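Local coordinates for protein 7,8-dihydro-6-hydroxymethylpterin pyrophosphokinase-dihydropteroate synthase (PDB 6JWS) that probably catalyses two consecutive steps of folate biosynthesis, pyrophosphorylation of 6-hydroxymethyl-7,8-dihydropterin by ATP and condensation of the resulting diphosphate with 4-aminobenzoate to 7,8-dihydropteroate, at residues Y53-V58 and L333-P338. The protein carries 1 engineered substitution. Sequence-based numbering, arbitrary orientation.
Sequences YLYETV and LNDMIP
Asp-335 lays one carboxylate oxygen, OD2, between two donors from the strand side. Tyr-55 OH donates to the syn lone pair of Asp-335 OD2, 2.5 Å away, so the phenol points into the mouth of the carboxylate and its OH also lies 3.0 Å from Asp-335 OD1. The ring and carboxylate planes are tilted 22° apart, and OD2 lies in the plane of the ring at its edge. The second donor is backbone: Tyr-53 N reaches Asp-335 OD2 at 3.1 Å, on the anti side and 33° out of the carboxylate plane. The Tyr-53 ring stands almost perpendicular to the carboxylate and brings its CD2 edge to 3.5 Å from Asp-335 OD2. With CG of Asp-335 anti to its own carbonyl carbon (chi1 -71°), the acid projects from the helix to the strand. Arg-374 forms the second shell: its NH1 is hydrogen-bonded to Tyr-55 OH and makes a long, weak ion pair with Asp-335 OD1, which may favour the charged acid. This buried polar link joins helix 327-336 to the face of the antiparallel HPPK sheet, at strand 46-57 between 163-172 and 372-377; Tyr-55 also packs on Leu-331 and Cys-332 of the helix.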
loop_
_atom_site.group_PDB
_atom_site.type_symbol
_atom_site.label_atom_id
_atom_site.label_comp_id
_atom_site.label_asym_id
_atom_site.label_seq_id
_atom_site.Cartn_x
_atom_site.Cartn_y
_atom_site.Cartn_z
ATOM N N TYR B 53 -8.522 -22.175 15.729
ATOM C CA TYR B 53 -9.323 -21.001 15.451
ATOM C C TYR B 53 -10.777 -21.412 15.216
ATOM O O TYR B 53 -11.104 -22.567 14.972
ATOM C CB TYR B 53 -8.732 -20.170 14.302
ATOM C CG TYR B 53 -7.460 -19.467 14.705
ATOM C CD1 TYR B 53 -7.501 -18.303 15.469
ATOM C CD2 TYR B 53 -6.213 -20.008 14.397
ATOM C CE1 TYR B 53 -6.330 -17.690 15.894
ATOM C CE2 TYR B 53 -5.035 -19.415 14.823
ATOM C CZ TYR B 53 -5.096 -18.245 15.574
ATOM O OH TYR B 53 -3.940 -17.666 16.046
ATOM N N LEU B 54 -11.646 -20.416 15.253
ATOM C CA LEU B 54 -12.994 -20.509 14.739
ATOM C C LEU B 54 -12.922 -20.251 13.238
ATOM O O LEU B 54 -12.100 -19.449 12.801
ATOM C CB LEU B 54 -13.761 -19.377 15.418
ATOM C CG LEU B 54 -15.075 -19.788 16.045
ATOM C CD1 LEU B 54 -15.525 -18.749 17.070
ATOM C CD2 LEU B 54 -16.118 -19.951 14.941
ATOM N N TYR B 55 -13.798 -20.909 12.460
ATOM C CA TYR B 55 -13.781 -20.751 11.011
ATOM C C TYR B 55 -15.190 -20.651 10.450
ATOM O O TYR B 55 -16.084 -21.374 10.868
ATOM C CB TYR B 55 -13.053 -21.909 10.335
ATOM C CG TYR B 55 -11.568 -21.931 10.584
ATOM C CD1 TYR B 55 -10.694 -21.209 9.777
ATOM C CD2 TYR B 55 -11.037 -22.652 11.644
ATOM C CE1 TYR B 55 -9.326 -21.235 10.006
ATOM C CE2 TYR B 55 -9.677 -22.699 11.872
ATOM C CZ TYR B 55 -8.822 -21.982 11.055
ATOM O OH TYR B 55 -7.479 -22.017 11.308
ATOM N N GLU B 56 -15.367 -19.755 9.481
ATOM C CA GLU B 56 -16.586 -19.737 8.697
ATOM C C GLU B 56 -16.337 -20.495 7.397
ATOM O O GLU B 56 -15.457 -20.137 6.610
ATOM C CB GLU B 56 -17.023 -18.314 8.417
ATOM C CG GLU B 56 -18.083 -18.233 7.334
ATOM C CD GLU B 56 -18.459 -16.788 7.135
ATOM O OE1 GLU B 56 -19.158 -16.243 8.015
ATOM O OE2 GLU B 56 -17.988 -16.191 6.150
ATOM N N THR B 57 -17.145 -21.537 7.206
ATOM C CA THR B 57 -16.883 -22.601 6.255
ATOM C C THR B 57 -18.005 -22.669 5.216
ATOM O O THR B 57 -19.189 -22.602 5.548
ATOM C CB THR B 57 -16.691 -23.908 7.032
ATOM O OG1 THR B 57 -15.283 -24.052 7.219
ATOM C CG2 THR B 57 -17.261 -25.125 6.341
ATOM N N VAL B 58 -17.608 -22.798 3.951
ATOM C CA VAL B 58 -18.531 -23.129 2.874
ATOM C C VAL B 58 -18.385 -24.622 2.575
ATOM O O VAL B 58 -17.270 -25.095 2.347
ATOM C CB VAL B 58 -18.277 -22.272 1.614
ATOM C CG1 VAL B 58 -19.058 -22.785 0.411
ATOM C CG2 VAL B 58 -18.594 -20.803 1.858
ATOM N N LEU B 333 -7.784 -29.018 12.514
ATOM C CA LEU B 333 -6.778 -29.913 13.079
ATOM C C LEU B 333 -5.376 -29.380 12.791
ATOM O O LEU B 333 -4.457 -29.609 13.583
ATOM C CB LEU B 333 -6.924 -31.319 12.480
ATOM C CG LEU B 333 -8.239 -32.066 12.759
ATOM C CD1 LEU B 333 -8.279 -33.411 12.028
ATOM C CD2 LEU B 333 -8.449 -32.293 14.246
ATOM N N ASN B 334 -5.207 -28.690 11.648
ATOM C CA ASN B 334 -3.889 -28.213 11.252
ATOM C C ASN B 334 -3.394 -27.146 12.232
ATOM O O ASN B 334 -2.194 -26.925 12.329
ATOM C CB ASN B 334 -3.869 -27.728 9.796
ATOM C CG ASN B 334 -2.536 -27.149 9.355
ATOM O OD1 ASN B 334 -1.507 -27.830 9.369
ATOM N ND2 ASN B 334 -2.537 -25.887 8.958
ATOM N N ASP B 335 -4.320 -26.456 12.919
ATOM C CA ASP B 335 -3.961 -25.424 13.885
ATOM C C ASP B 335 -3.423 -26.063 15.161
ATOM O O ASP B 335 -2.515 -25.508 15.778
ATOM C CB ASP B 335 -5.168 -24.586 14.323
ATOM C CG ASP B 335 -5.722 -23.637 13.277
ATOM O OD1 ASP B 335 -4.980 -23.269 12.346
ATOM O OD2 ASP B 335 -6.892 -23.285 13.395
ATOM N N MET B 336 -4.009 -27.214 15.545
ATOM C CA MET B 336 -3.787 -27.850 16.843
ATOM C C MET B 336 -2.660 -28.872 16.754
ATOM O O MET B 336 -1.742 -28.820 17.558
ATOM C CB MET B 336 -5.029 -28.568 17.396
ATOM C CG MET B 336 -6.307 -27.746 17.352
ATOM S SD MET B 336 -7.584 -28.517 18.389
ATOM C CE MET B 336 -7.686 -30.146 17.644
ATOM N N ILE B 337 -2.737 -29.795 15.780
ATOM C CA ILE B 337 -1.911 -30.996 15.816
ATOM C C ILE B 337 -1.366 -31.289 14.424
ATOM O O ILE B 337 -1.558 -32.377 13.883
ATOM C CB ILE B 337 -2.702 -32.194 16.390
ATOM C CG1 ILE B 337 -3.916 -32.546 15.521
ATOM C CG2 ILE B 337 -3.082 -31.940 17.846
ATOM C CD1 ILE B 337 -4.801 -33.649 16.091
ATOM N N PRO B 338 -0.615 -30.338 13.828
ATOM C CA PRO B 338 -0.139 -30.483 12.451
ATOM C C PRO B 338 0.734 -31.721 12.233
ATOM O O PRO B 338 0.737 -32.294 11.137
ATOM C CB PRO B 338 0.696 -29.209 12.211
ATOM C CG PRO B 338 1.029 -28.685 13.607
ATOM C CD PRO B 338 -0.140 -29.100 14.474
#